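Local atomic coordinates of pyridoxamine 5'-phosphate oxidase-related, FMN-binding protein (PDB entry 6VNA), a protein that probably binds heme and degrades c-type heme as a noncanonical heme oxygenase, on a scaffold related to FMN-binding pyridoxamine 5'-phosphate oxidases. Residues A67-A79 and T89-P101. Sequence-based numbering, arbitrary orientation.
Sequences ALAVDPRAGLLIA and THARLSILGRAVP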
ATOM      1  N   ALA A  67       8.559   7.629   9.418  1.00 46.78           N
ATOM      2  CA  ALA A  67       9.289   7.317   8.175  1.00 46.37           C
ATOM      3  C   ALA A  67       9.223   8.546   7.265  1.00 51.73           C
ATOM      4  O   ALA A  67      10.257   8.909   6.684  1.00 48.59           O
ATOM      5  CB  ALA A  67       8.731   6.092   7.503  1.00 47.43           C
ATOM      6  N   LEU A  68       8.045   9.173   7.166  1.00 54.55           N
ATOM      7  CA  LEU A  68       7.822  10.315   6.238  1.00 51.63           C
ATOM      8  C   LEU A  68       8.640  11.509   6.697  1.00 45.44           C
ATOM      9  O   LEU A  68       9.281  12.110   5.840  1.00 56.30           O
ATOM     10  CB  LEU A  68       6.341  10.700   6.185  1.00 53.87           C
ATOM     11  CG  LEU A  68       5.466   9.852   5.266  1.00 50.14           C
ATOM     12  CD1 LEU A  68       4.061  10.424   5.286  1.00 57.68           C
ATOM     13  CD2 LEU A  68       6.011   9.787   3.841  1.00 44.56           C
ATOM     14  N   ALA A  69       8.589  11.812   7.996  1.00 46.86           N
ATOM     15  CA  ALA A  69       9.361  12.877   8.687  1.00 52.38           C
ATOM     16  C   ALA A  69      10.842  12.838   8.268  1.00 52.16           C
ATOM     17  O   ALA A  69      11.425  13.901   7.984  1.00 55.55           O
ATOM     18  CB  ALA A  69       9.193  12.724  10.180  1.00 48.57           C
ATOM     19  N   VAL A  70      11.407  11.641   8.153  1.00 55.77           N
ATOM     20  CA  VAL A  70      12.842  11.398   7.827  1.00 54.07           C
ATOM     21  C   VAL A  70      13.032  11.352   6.305  1.00 57.08           C
ATOM     22  O   VAL A  70      14.068  11.852   5.851  1.00 64.06           O
ATOM     23  CB  VAL A  70      13.302  10.102   8.517  1.00 55.06           C
ATOM     24  CG1 VAL A  70      14.671   9.638   8.048  1.00 55.18           C
ATOM     25  CG2 VAL A  70      13.257  10.255  10.032  1.00 53.11           C
ATOM     26  N   ASP A  71      12.098  10.757   5.542  1.00 55.95           N
ATOM     27  CA  ASP A  71      12.179  10.645   4.054  1.00 53.99           C
ATOM     28  C   ASP A  71      10.780  10.760   3.451  1.00 55.73           C
ATOM     29  O   ASP A  71       9.962   9.852   3.597  1.00 53.79           O
ATOM     30  CB  ASP A  71      12.820   9.325   3.617  1.00 54.32           C
ATOM     31  CG  ASP A  71      13.225   9.291   2.151  1.00 58.71           C
ATOM     32  OD1 ASP A  71      12.624  10.030   1.351  1.00 60.19           O
ATOM     33  OD2 ASP A  71      14.144   8.518   1.819  1.00 65.50           O
ATOM     34  N   PRO A  72      10.459  11.849   2.725  1.00 51.53           N
ATOM     35  CA  PRO A  72       9.091  12.048   2.244  1.00 54.51           C
ATOM     36  C   PRO A  72       8.693  11.208   1.011  1.00 53.05           C
ATOM     37  O   PRO A  72       7.619  11.373   0.510  1.00 51.48           O
ATOM     38  CB  PRO A  72       9.038  13.569   1.961  1.00 56.39           C
ATOM     39  CG  PRO A  72      10.489  13.996   1.719  1.00 54.44           C
ATOM     40  CD  PRO A  72      11.374  12.935   2.343  1.00 51.80           C
ATOM     41  N   ARG A  73       9.530  10.297   0.535  1.00 50.91           N
ATOM     42  CA  ARG A  73       9.128   9.435  -0.604  1.00 52.37           C
ATOM     43  C   ARG A  73       8.013   8.489  -0.135  1.00 51.13           C
ATOM     44  O   ARG A  73       8.147   7.905   0.947  1.00 49.78           O
ATOM     45  CB  ARG A  73      10.339   8.731  -1.219  1.00 51.36           C
ATOM     46  CG  ARG A  73      11.162   9.659  -2.101  1.00 49.48           C
ATOM     47  CD  ARG A  73      12.423   9.007  -2.627  1.00 52.77           C
ATOM     48  NE  ARG A  73      13.356   8.730  -1.542  1.00 56.17           N
ATOM     49  CZ  ARG A  73      14.433   7.964  -1.643  1.00 55.05           C
ATOM     50  NH1 ARG A  73      14.741   7.363  -2.784  1.00 54.74           N
ATOM     51  NH2 ARG A  73      15.197   7.797  -0.582  1.00 57.33           N
ATOM     52  N   ALA A  74       6.929   8.395  -0.916  1.00 51.14           N
ATOM     53  CA  ALA A  74       5.651   7.755  -0.518  1.00 48.47           C
ATOM     54  C   ALA A  74       5.010   7.092  -1.730  1.00 45.35           C
ATOM     55  O   ALA A  74       4.939   7.744  -2.786  1.00 44.80           O
ATOM     56  CB  ALA A  74       4.714   8.773   0.094  1.00 48.73           C
ATOM     57  N   GLY A  75       4.609   5.829  -1.567  1.00 48.81           N
ATOM     58  CA  GLY A  75       3.721   5.088  -2.488  1.00 46.75           C
ATOM     59  C   GLY A  75       2.294   5.001  -1.969  1.00 41.88           C
ATOM     60  O   GLY A  75       2.094   4.923  -0.729  1.00 43.42           O
ATOM     61  N   LEU A  76       1.316   5.050  -2.866  1.00 44.95           N
ATOM     62  CA  LEU A  76      -0.109   4.748  -2.534  1.00 44.03           C
ATOM     63  C   LEU A  76      -0.621   3.700  -3.516  1.00 41.52           C
ATOM     64  O   LEU A  76      -0.340   3.859  -4.740  1.00 45.29           O
ATOM     65  CB  LEU A  76      -0.985   5.997  -2.654  1.00 41.99           C
ATOM     66  CG  LEU A  76      -0.696   7.134  -1.695  1.00 42.01           C
ATOM     67  CD1 LEU A  76      -1.419   8.400  -2.141  1.00 44.34           C
ATOM     68  CD2 LEU A  76      -1.101   6.763  -0.287  1.00 43.77           C
ATOM     69  N   LEU A  77      -1.306   2.677  -2.988  1.00 42.39           N
ATOM     70  CA  LEU A  77      -2.271   1.818  -3.716  1.00 39.99           C
ATOM     71  C   LEU A  77      -3.697   2.240  -3.352  1.00 38.55           C
ATOM     72  O   LEU A  77      -4.052   2.263  -2.151  1.00 39.69           O
ATOM     73  CB  LEU A  77      -2.078   0.349  -3.336  1.00 41.04           C
ATOM     74  CG  LEU A  77      -2.910  -0.633  -4.162  1.00 41.56           C
ATOM     75  CD1 LEU A  77      -2.718  -0.378  -5.660  1.00 40.68           C
ATOM     76  CD2 LEU A  77      -2.531  -2.071  -3.825  1.00 44.64           C
ATOM     77  N   ILE A  78      -4.500   2.529  -4.360  1.00 42.07           N
ATOM     78  CA  ILE A  78      -5.928   2.926  -4.192  1.00 42.91           C
ATOM     79  C   ILE A  78      -6.771   1.929  -4.989  1.00 37.19           C
ATOM     80  O   ILE A  78      -6.596   1.813  -6.198  1.00 38.94           O
ATOM     81  CB  ILE A  78      -6.088   4.393  -4.623  1.00 47.22           C
ATOM     82  CG1 ILE A  78      -5.190   5.284  -3.766  1.00 52.01           C
ATOM     83  CG2 ILE A  78      -7.542   4.832  -4.587  1.00 50.56           C
ATOM     84  CD1 ILE A  78      -4.974   6.653  -4.337  1.00 57.77           C
ATOM     85  N   ALA A  79      -7.585   1.148  -4.308  1.00 46.52           N
ATOM     86  CA  ALA A  79      -8.477   0.147  -4.923  1.00 49.87           C
ATOM     87  C   ALA A  79      -9.909   0.631  -4.724  1.00 47.87           C
ATOM     88  O   ALA A  79     -10.133   1.537  -3.906  1.00 53.37           O
ATOM     89  CB  ALA A  79      -8.231  -1.220  -4.326  1.00 52.67           C
ATOM     90  N   THR A  89      -9.301  -8.803  -9.818  1.00 52.83           N
ATOM     91  CA  THR A  89     -10.104  -8.201 -10.923  1.00 53.64           C
ATOM     92  C   THR A  89     -10.605  -6.804 -10.525  1.00 49.43           C
ATOM     93  O   THR A  89     -11.253  -6.178 -11.342  1.00 55.03           O
ATOM     94  CB  THR A  89     -11.295  -9.083 -11.325  1.00 52.92           C
ATOM     95  OG1 THR A  89     -12.264  -9.002 -10.282  1.00 53.67           O
ATOM     96  CG2 THR A  89     -10.909 -10.525 -11.568  1.00 52.47           C
ATOM     97  N   HIS A  90     -10.356  -6.340  -9.306  1.00 50.06           N
ATOM     98  CA  HIS A  90     -10.731  -4.972  -8.867  1.00 50.98           C
ATOM     99  C   HIS A  90      -9.805  -3.975  -9.555  1.00 52.78           C
ATOM    100  O   HIS A  90      -8.617  -4.318  -9.758  1.00 55.51           O
ATOM    101  CB  HIS A  90     -10.602  -4.812  -7.357  1.00 54.57           C
ATOM    102  CG  HIS A  90     -11.468  -5.721  -6.549  1.00 61.40           C
ATOM    103  ND1 HIS A  90     -11.510  -5.654  -5.163  1.00 63.55           N
ATOM    104  CD2 HIS A  90     -12.344  -6.679  -6.911  1.00 64.90           C
ATOM    105  CE1 HIS A  90     -12.354  -6.554  -4.709  1.00 68.82           C
ATOM    106  NE2 HIS A  90     -12.883  -7.192  -5.762  1.00 70.31           N
ATOM    107  N   ALA A  91     -10.332  -2.802  -9.911  1.00 47.16           N
ATOM    108  CA  ALA A  91      -9.547  -1.690 -10.485  1.00 44.68           C
ATOM    109  C   ALA A  91      -8.693  -1.107  -9.357  1.00 43.76           C
ATOM    110  O   ALA A  91      -9.196  -1.007  -8.192  1.00 48.25           O
ATOM    111  CB  ALA A  91     -10.453  -0.652 -11.106  1.00 43.17           C
ATOM    112  N   ARG A  92      -7.465  -0.708  -9.667  1.00 40.45           N
ATOM    113  CA  ARG A  92      -6.528  -0.200  -8.637  1.00 40.16           C
ATOM    114  C   ARG A  92      -5.429   0.646  -9.258  1.00 38.35           C
ATOM    115  O   ARG A  92      -4.911   0.322 -10.359  1.00 38.71           O
ATOM    116  CB  ARG A  92      -5.893  -1.368  -7.892  1.00 43.64           C
ATOM    117  CG  ARG A  92      -5.171  -2.322  -8.823  1.00 44.48           C
ATOM    118  CD  ARG A  92      -5.461  -3.720  -8.343  1.00 49.73           C
ATOM    119  NE  ARG A  92      -4.593  -4.717  -8.941  1.00 46.68           N
ATOM    120  CZ  ARG A  92      -4.985  -5.757  -9.648  1.00 50.63           C
ATOM    121  NH1 ARG A  92      -6.267  -5.968  -9.928  1.00 52.32           N
ATOM    122  NH2 ARG A  92      -4.062  -6.580 -10.099  1.00 57.23           N
ATOM    123  N   LEU A  93      -5.086   1.701  -8.544  1.00 41.65           N
ATOM    124  CA  LEU A  93      -4.141   2.742  -9.005  1.00 42.30           C
ATOM    125  C   LEU A  93      -2.958   2.764  -8.033  1.00 40.38           C
ATOM    126  O   LEU A  93      -3.225   2.841  -6.794  1.00 39.55           O
ATOM    127  CB  LEU A  93      -4.900   4.073  -9.014  1.00 41.70           C
ATOM    128  CG  LEU A  93      -4.021   5.271  -9.340  1.00 42.84           C
ATOM    129  CD1 LEU A  93      -3.474   5.137 -10.755  1.00 41.48           C
ATOM    130  CD2 LEU A  93      -4.796   6.572  -9.141  1.00 46.76           C
ATOM    131  N   SER A  94      -1.736   2.620  -8.558  1.00 41.45           N
ATOM    132  CA  SER A  94      -0.451   2.771  -7.820  1.00 43.52           C
ATOM    133  C   SER A  94       0.074   4.170  -8.094  1.00 47.22           C
ATOM    134  O   SER A  94       0.297   4.479  -9.272  1.00 48.13           O
ATOM    135  CB  SER A  94       0.604   1.791  -8.244  1.00 42.28           C
ATOM    136  OG  SER A  94       0.262   0.475  -7.871  1.00 45.75           O
ATOM    137  N   ILE A  95       0.304   4.957  -7.056  1.00 47.18           N
ATOM    138  CA  ILE A  95       0.943   6.290  -7.214  1.00 51.24           C
ATOM    139  C   ILE A  95       2.315   6.273  -6.542  1.00 47.54           C
ATOM    140  O   ILE A  95       2.420   5.699  -5.467  1.00 44.59           O
ATOM    141  CB  ILE A  95       0.019   7.367  -6.644  1.00 50.59           C
ATOM    142  CG1 ILE A  95      -1.261   7.422  -7.472  1.00 50.11           C
ATOM    143  CG2 ILE A  95       0.726   8.711  -6.569  1.00 51.34           C
ATOM    144  CD1 ILE A  95      -2.269   8.389  -6.935  1.00 54.00           C
ATOM    145  N   LEU A  96       3.307   6.852  -7.218  1.00 53.81           N
ATOM    146  CA  LEU A  96       4.627   7.252  -6.666  1.00 52.72           C
ATOM    147  C   LEU A  96       4.554   8.761  -6.418  1.00 50.43           C
ATOM    148  O   LEU A  96       4.195   9.478  -7.346  1.00 47.89           O
ATOM    149  CB  LEU A  96       5.745   6.915  -7.658  1.00 50.59           C
ATOM    150  CG  LEU A  96       5.958   5.444  -8.032  1.00 53.17           C
ATOM    151  CD1 LEU A  96       7.135   5.295  -8.985  1.00 48.60           C
ATOM    152  CD2 LEU A  96       6.182   4.561  -6.819  1.00 55.88           C
ATOM    153  N   GLY A  97       4.844   9.208  -5.195  1.00 49.15           N
ATOM    154  CA  GLY A  97       4.665  10.613  -4.805  1.00 53.19           C
ATOM    155  C   GLY A  97       5.691  11.043  -3.780  1.00 53.15           C
ATOM    156  O   GLY A  97       6.533  10.186  -3.390  1.00 47.42           O
ATOM    157  N   ARG A  98       5.607  12.314  -3.367  1.00 52.28           N
ATOM    158  CA  ARG A  98       6.370  12.884  -2.231  1.00 59.86           C
ATOM    159  C   ARG A  98       5.375  13.498  -1.238  1.00 53.18           C
ATOM    160  O   ARG A  98       4.515  14.269  -1.652  1.00 59.52           O
ATOM    161  CB  ARG A  98       7.454  13.849  -2.733  1.00 71.96           C
ATOM    162  CG  ARG A  98       6.980  14.994  -3.623  1.00 92.94           C
ATOM    163  CD  ARG A  98       7.069  14.716  -5.123  1.00108.74           C
ATOM    164  NE  ARG A  98       7.703  15.773  -5.920  1.00110.92           N
ATOM    165  CZ  ARG A  98       7.141  16.930  -6.283  1.00110.60           C
ATOM    166  NH1 ARG A  98       5.909  17.239  -5.911  1.00100.79           N
ATOM    167  NH2 ARG A  98       7.829  17.788  -7.015  1.00118.35           N
ATOM    168  N   ALA A  99       5.491  13.141   0.036  1.00 47.89           N
ATOM    169  CA  ALA A  99       4.617  13.609   1.125  1.00 53.23           C
ATOM    170  C   ALA A  99       5.036  15.023   1.525  1.00 57.85           C
ATOM    171  O   ALA A  99       6.237  15.300   1.526  1.00 66.46           O
ATOM    172  CB  ALA A  99       4.695  12.659   2.292  1.00 54.46           C
ATOM    173  N   VAL A 100       4.061  15.865   1.849  1.00 56.94           N
ATOM    174  CA  VAL A 100       4.238  17.282   2.272  1.00 61.76           C
ATOM    175  C   VAL A 100       3.214  17.567   3.360  1.00 54.75           C
ATOM    176  O   VAL A 100       2.030  17.431   3.116  1.00 60.10           O
ATOM    177  CB  VAL A 100       4.053  18.252   1.089  1.00 67.37           C
ATOM    178  CG1 VAL A 100       4.215  19.707   1.526  1.00 71.96           C
ATOM    179  CG2 VAL A 100       4.990  17.918  -0.062  1.00 67.51           C
ATOM    180  N   PRO A 101       3.611  17.983   4.579  1.00 56.82           N
ATOM    181  CA  PRO A 101       2.639  18.421   5.578  1.00 57.90           C
ATOM    182  C   PRO A 101       1.678  19.450   4.964  1.00 62.36           C
ATOM    183  O   PRO A 101       2.097  20.303   4.209  1.00 70.94           O
ATOM    184  CB  PRO A 101       3.504  19.035   6.686  1.00 56.03           C
ATOM    185  CG  PRO A 101       4.832  18.321   6.539  1.00 62.35           C
ATOM    186  CD  PRO A 101       5.000  18.066   5.055  1.00 58.05           C
TER
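Strands 73-79 and 92-101 run antiparallel, and A74, L76 and I78 form the hydrogen-bonded pairs with G97, I95 and L93. Each of these pairs closes with two backbone bonds; at L76 and I95 the shorter one, I95 N to L76 O, measures 2.6 Å. A seventh bond, from A99 N to P72 O (2.8 Å), extends the ladder to just before the start of strand 73-79, where proline, lacking an N-H, can still accept. The non-hydrogen-bonded pairs between add CA-H...O contacts, such as G75 CA to I95 O. The axes of the two segments run at 125° rather than 180°, 55° off exact antiparallel, a marked twist fitting the curled antiparallel sheet of the FMN-binding split-barrel fold expected for this family. Strand 26-32 borders 73-79 on its other edge.

On the face carrying L76, I78, L93 and I95, branched apolar residues suit burial, and I78, L93 and I95 pack under helix 11-23. I78 CD1 meets I95 CD1 at 4.1 Å, the two chains crossing obliquely, and both isoleucines also touch L21. On the other face, L77 has CG anti to its backbone N (chi1 -173°), and CD1 swings back over the neighbouring strand, nearest L93 O (3.5 Å), with S94 OG and R92 CB beside it. The small S94 faces the second subunit, its hydroxyl hydrogen-bonded to V41 O there.

At the P72 end of the ladder, A99 turns its small methyl to the helix 63-70, where L68 CD2 lies 3.5 Å away; W131 touches both. In the turn, D71 OD1 accepts from R73 N, an Asx turn, while the R73 guanidinium grips the carboxylate side-on, NH2 reaching D71 OD2 at 2.7 Å. R73 NH1 bonds T36 O of the second subunit.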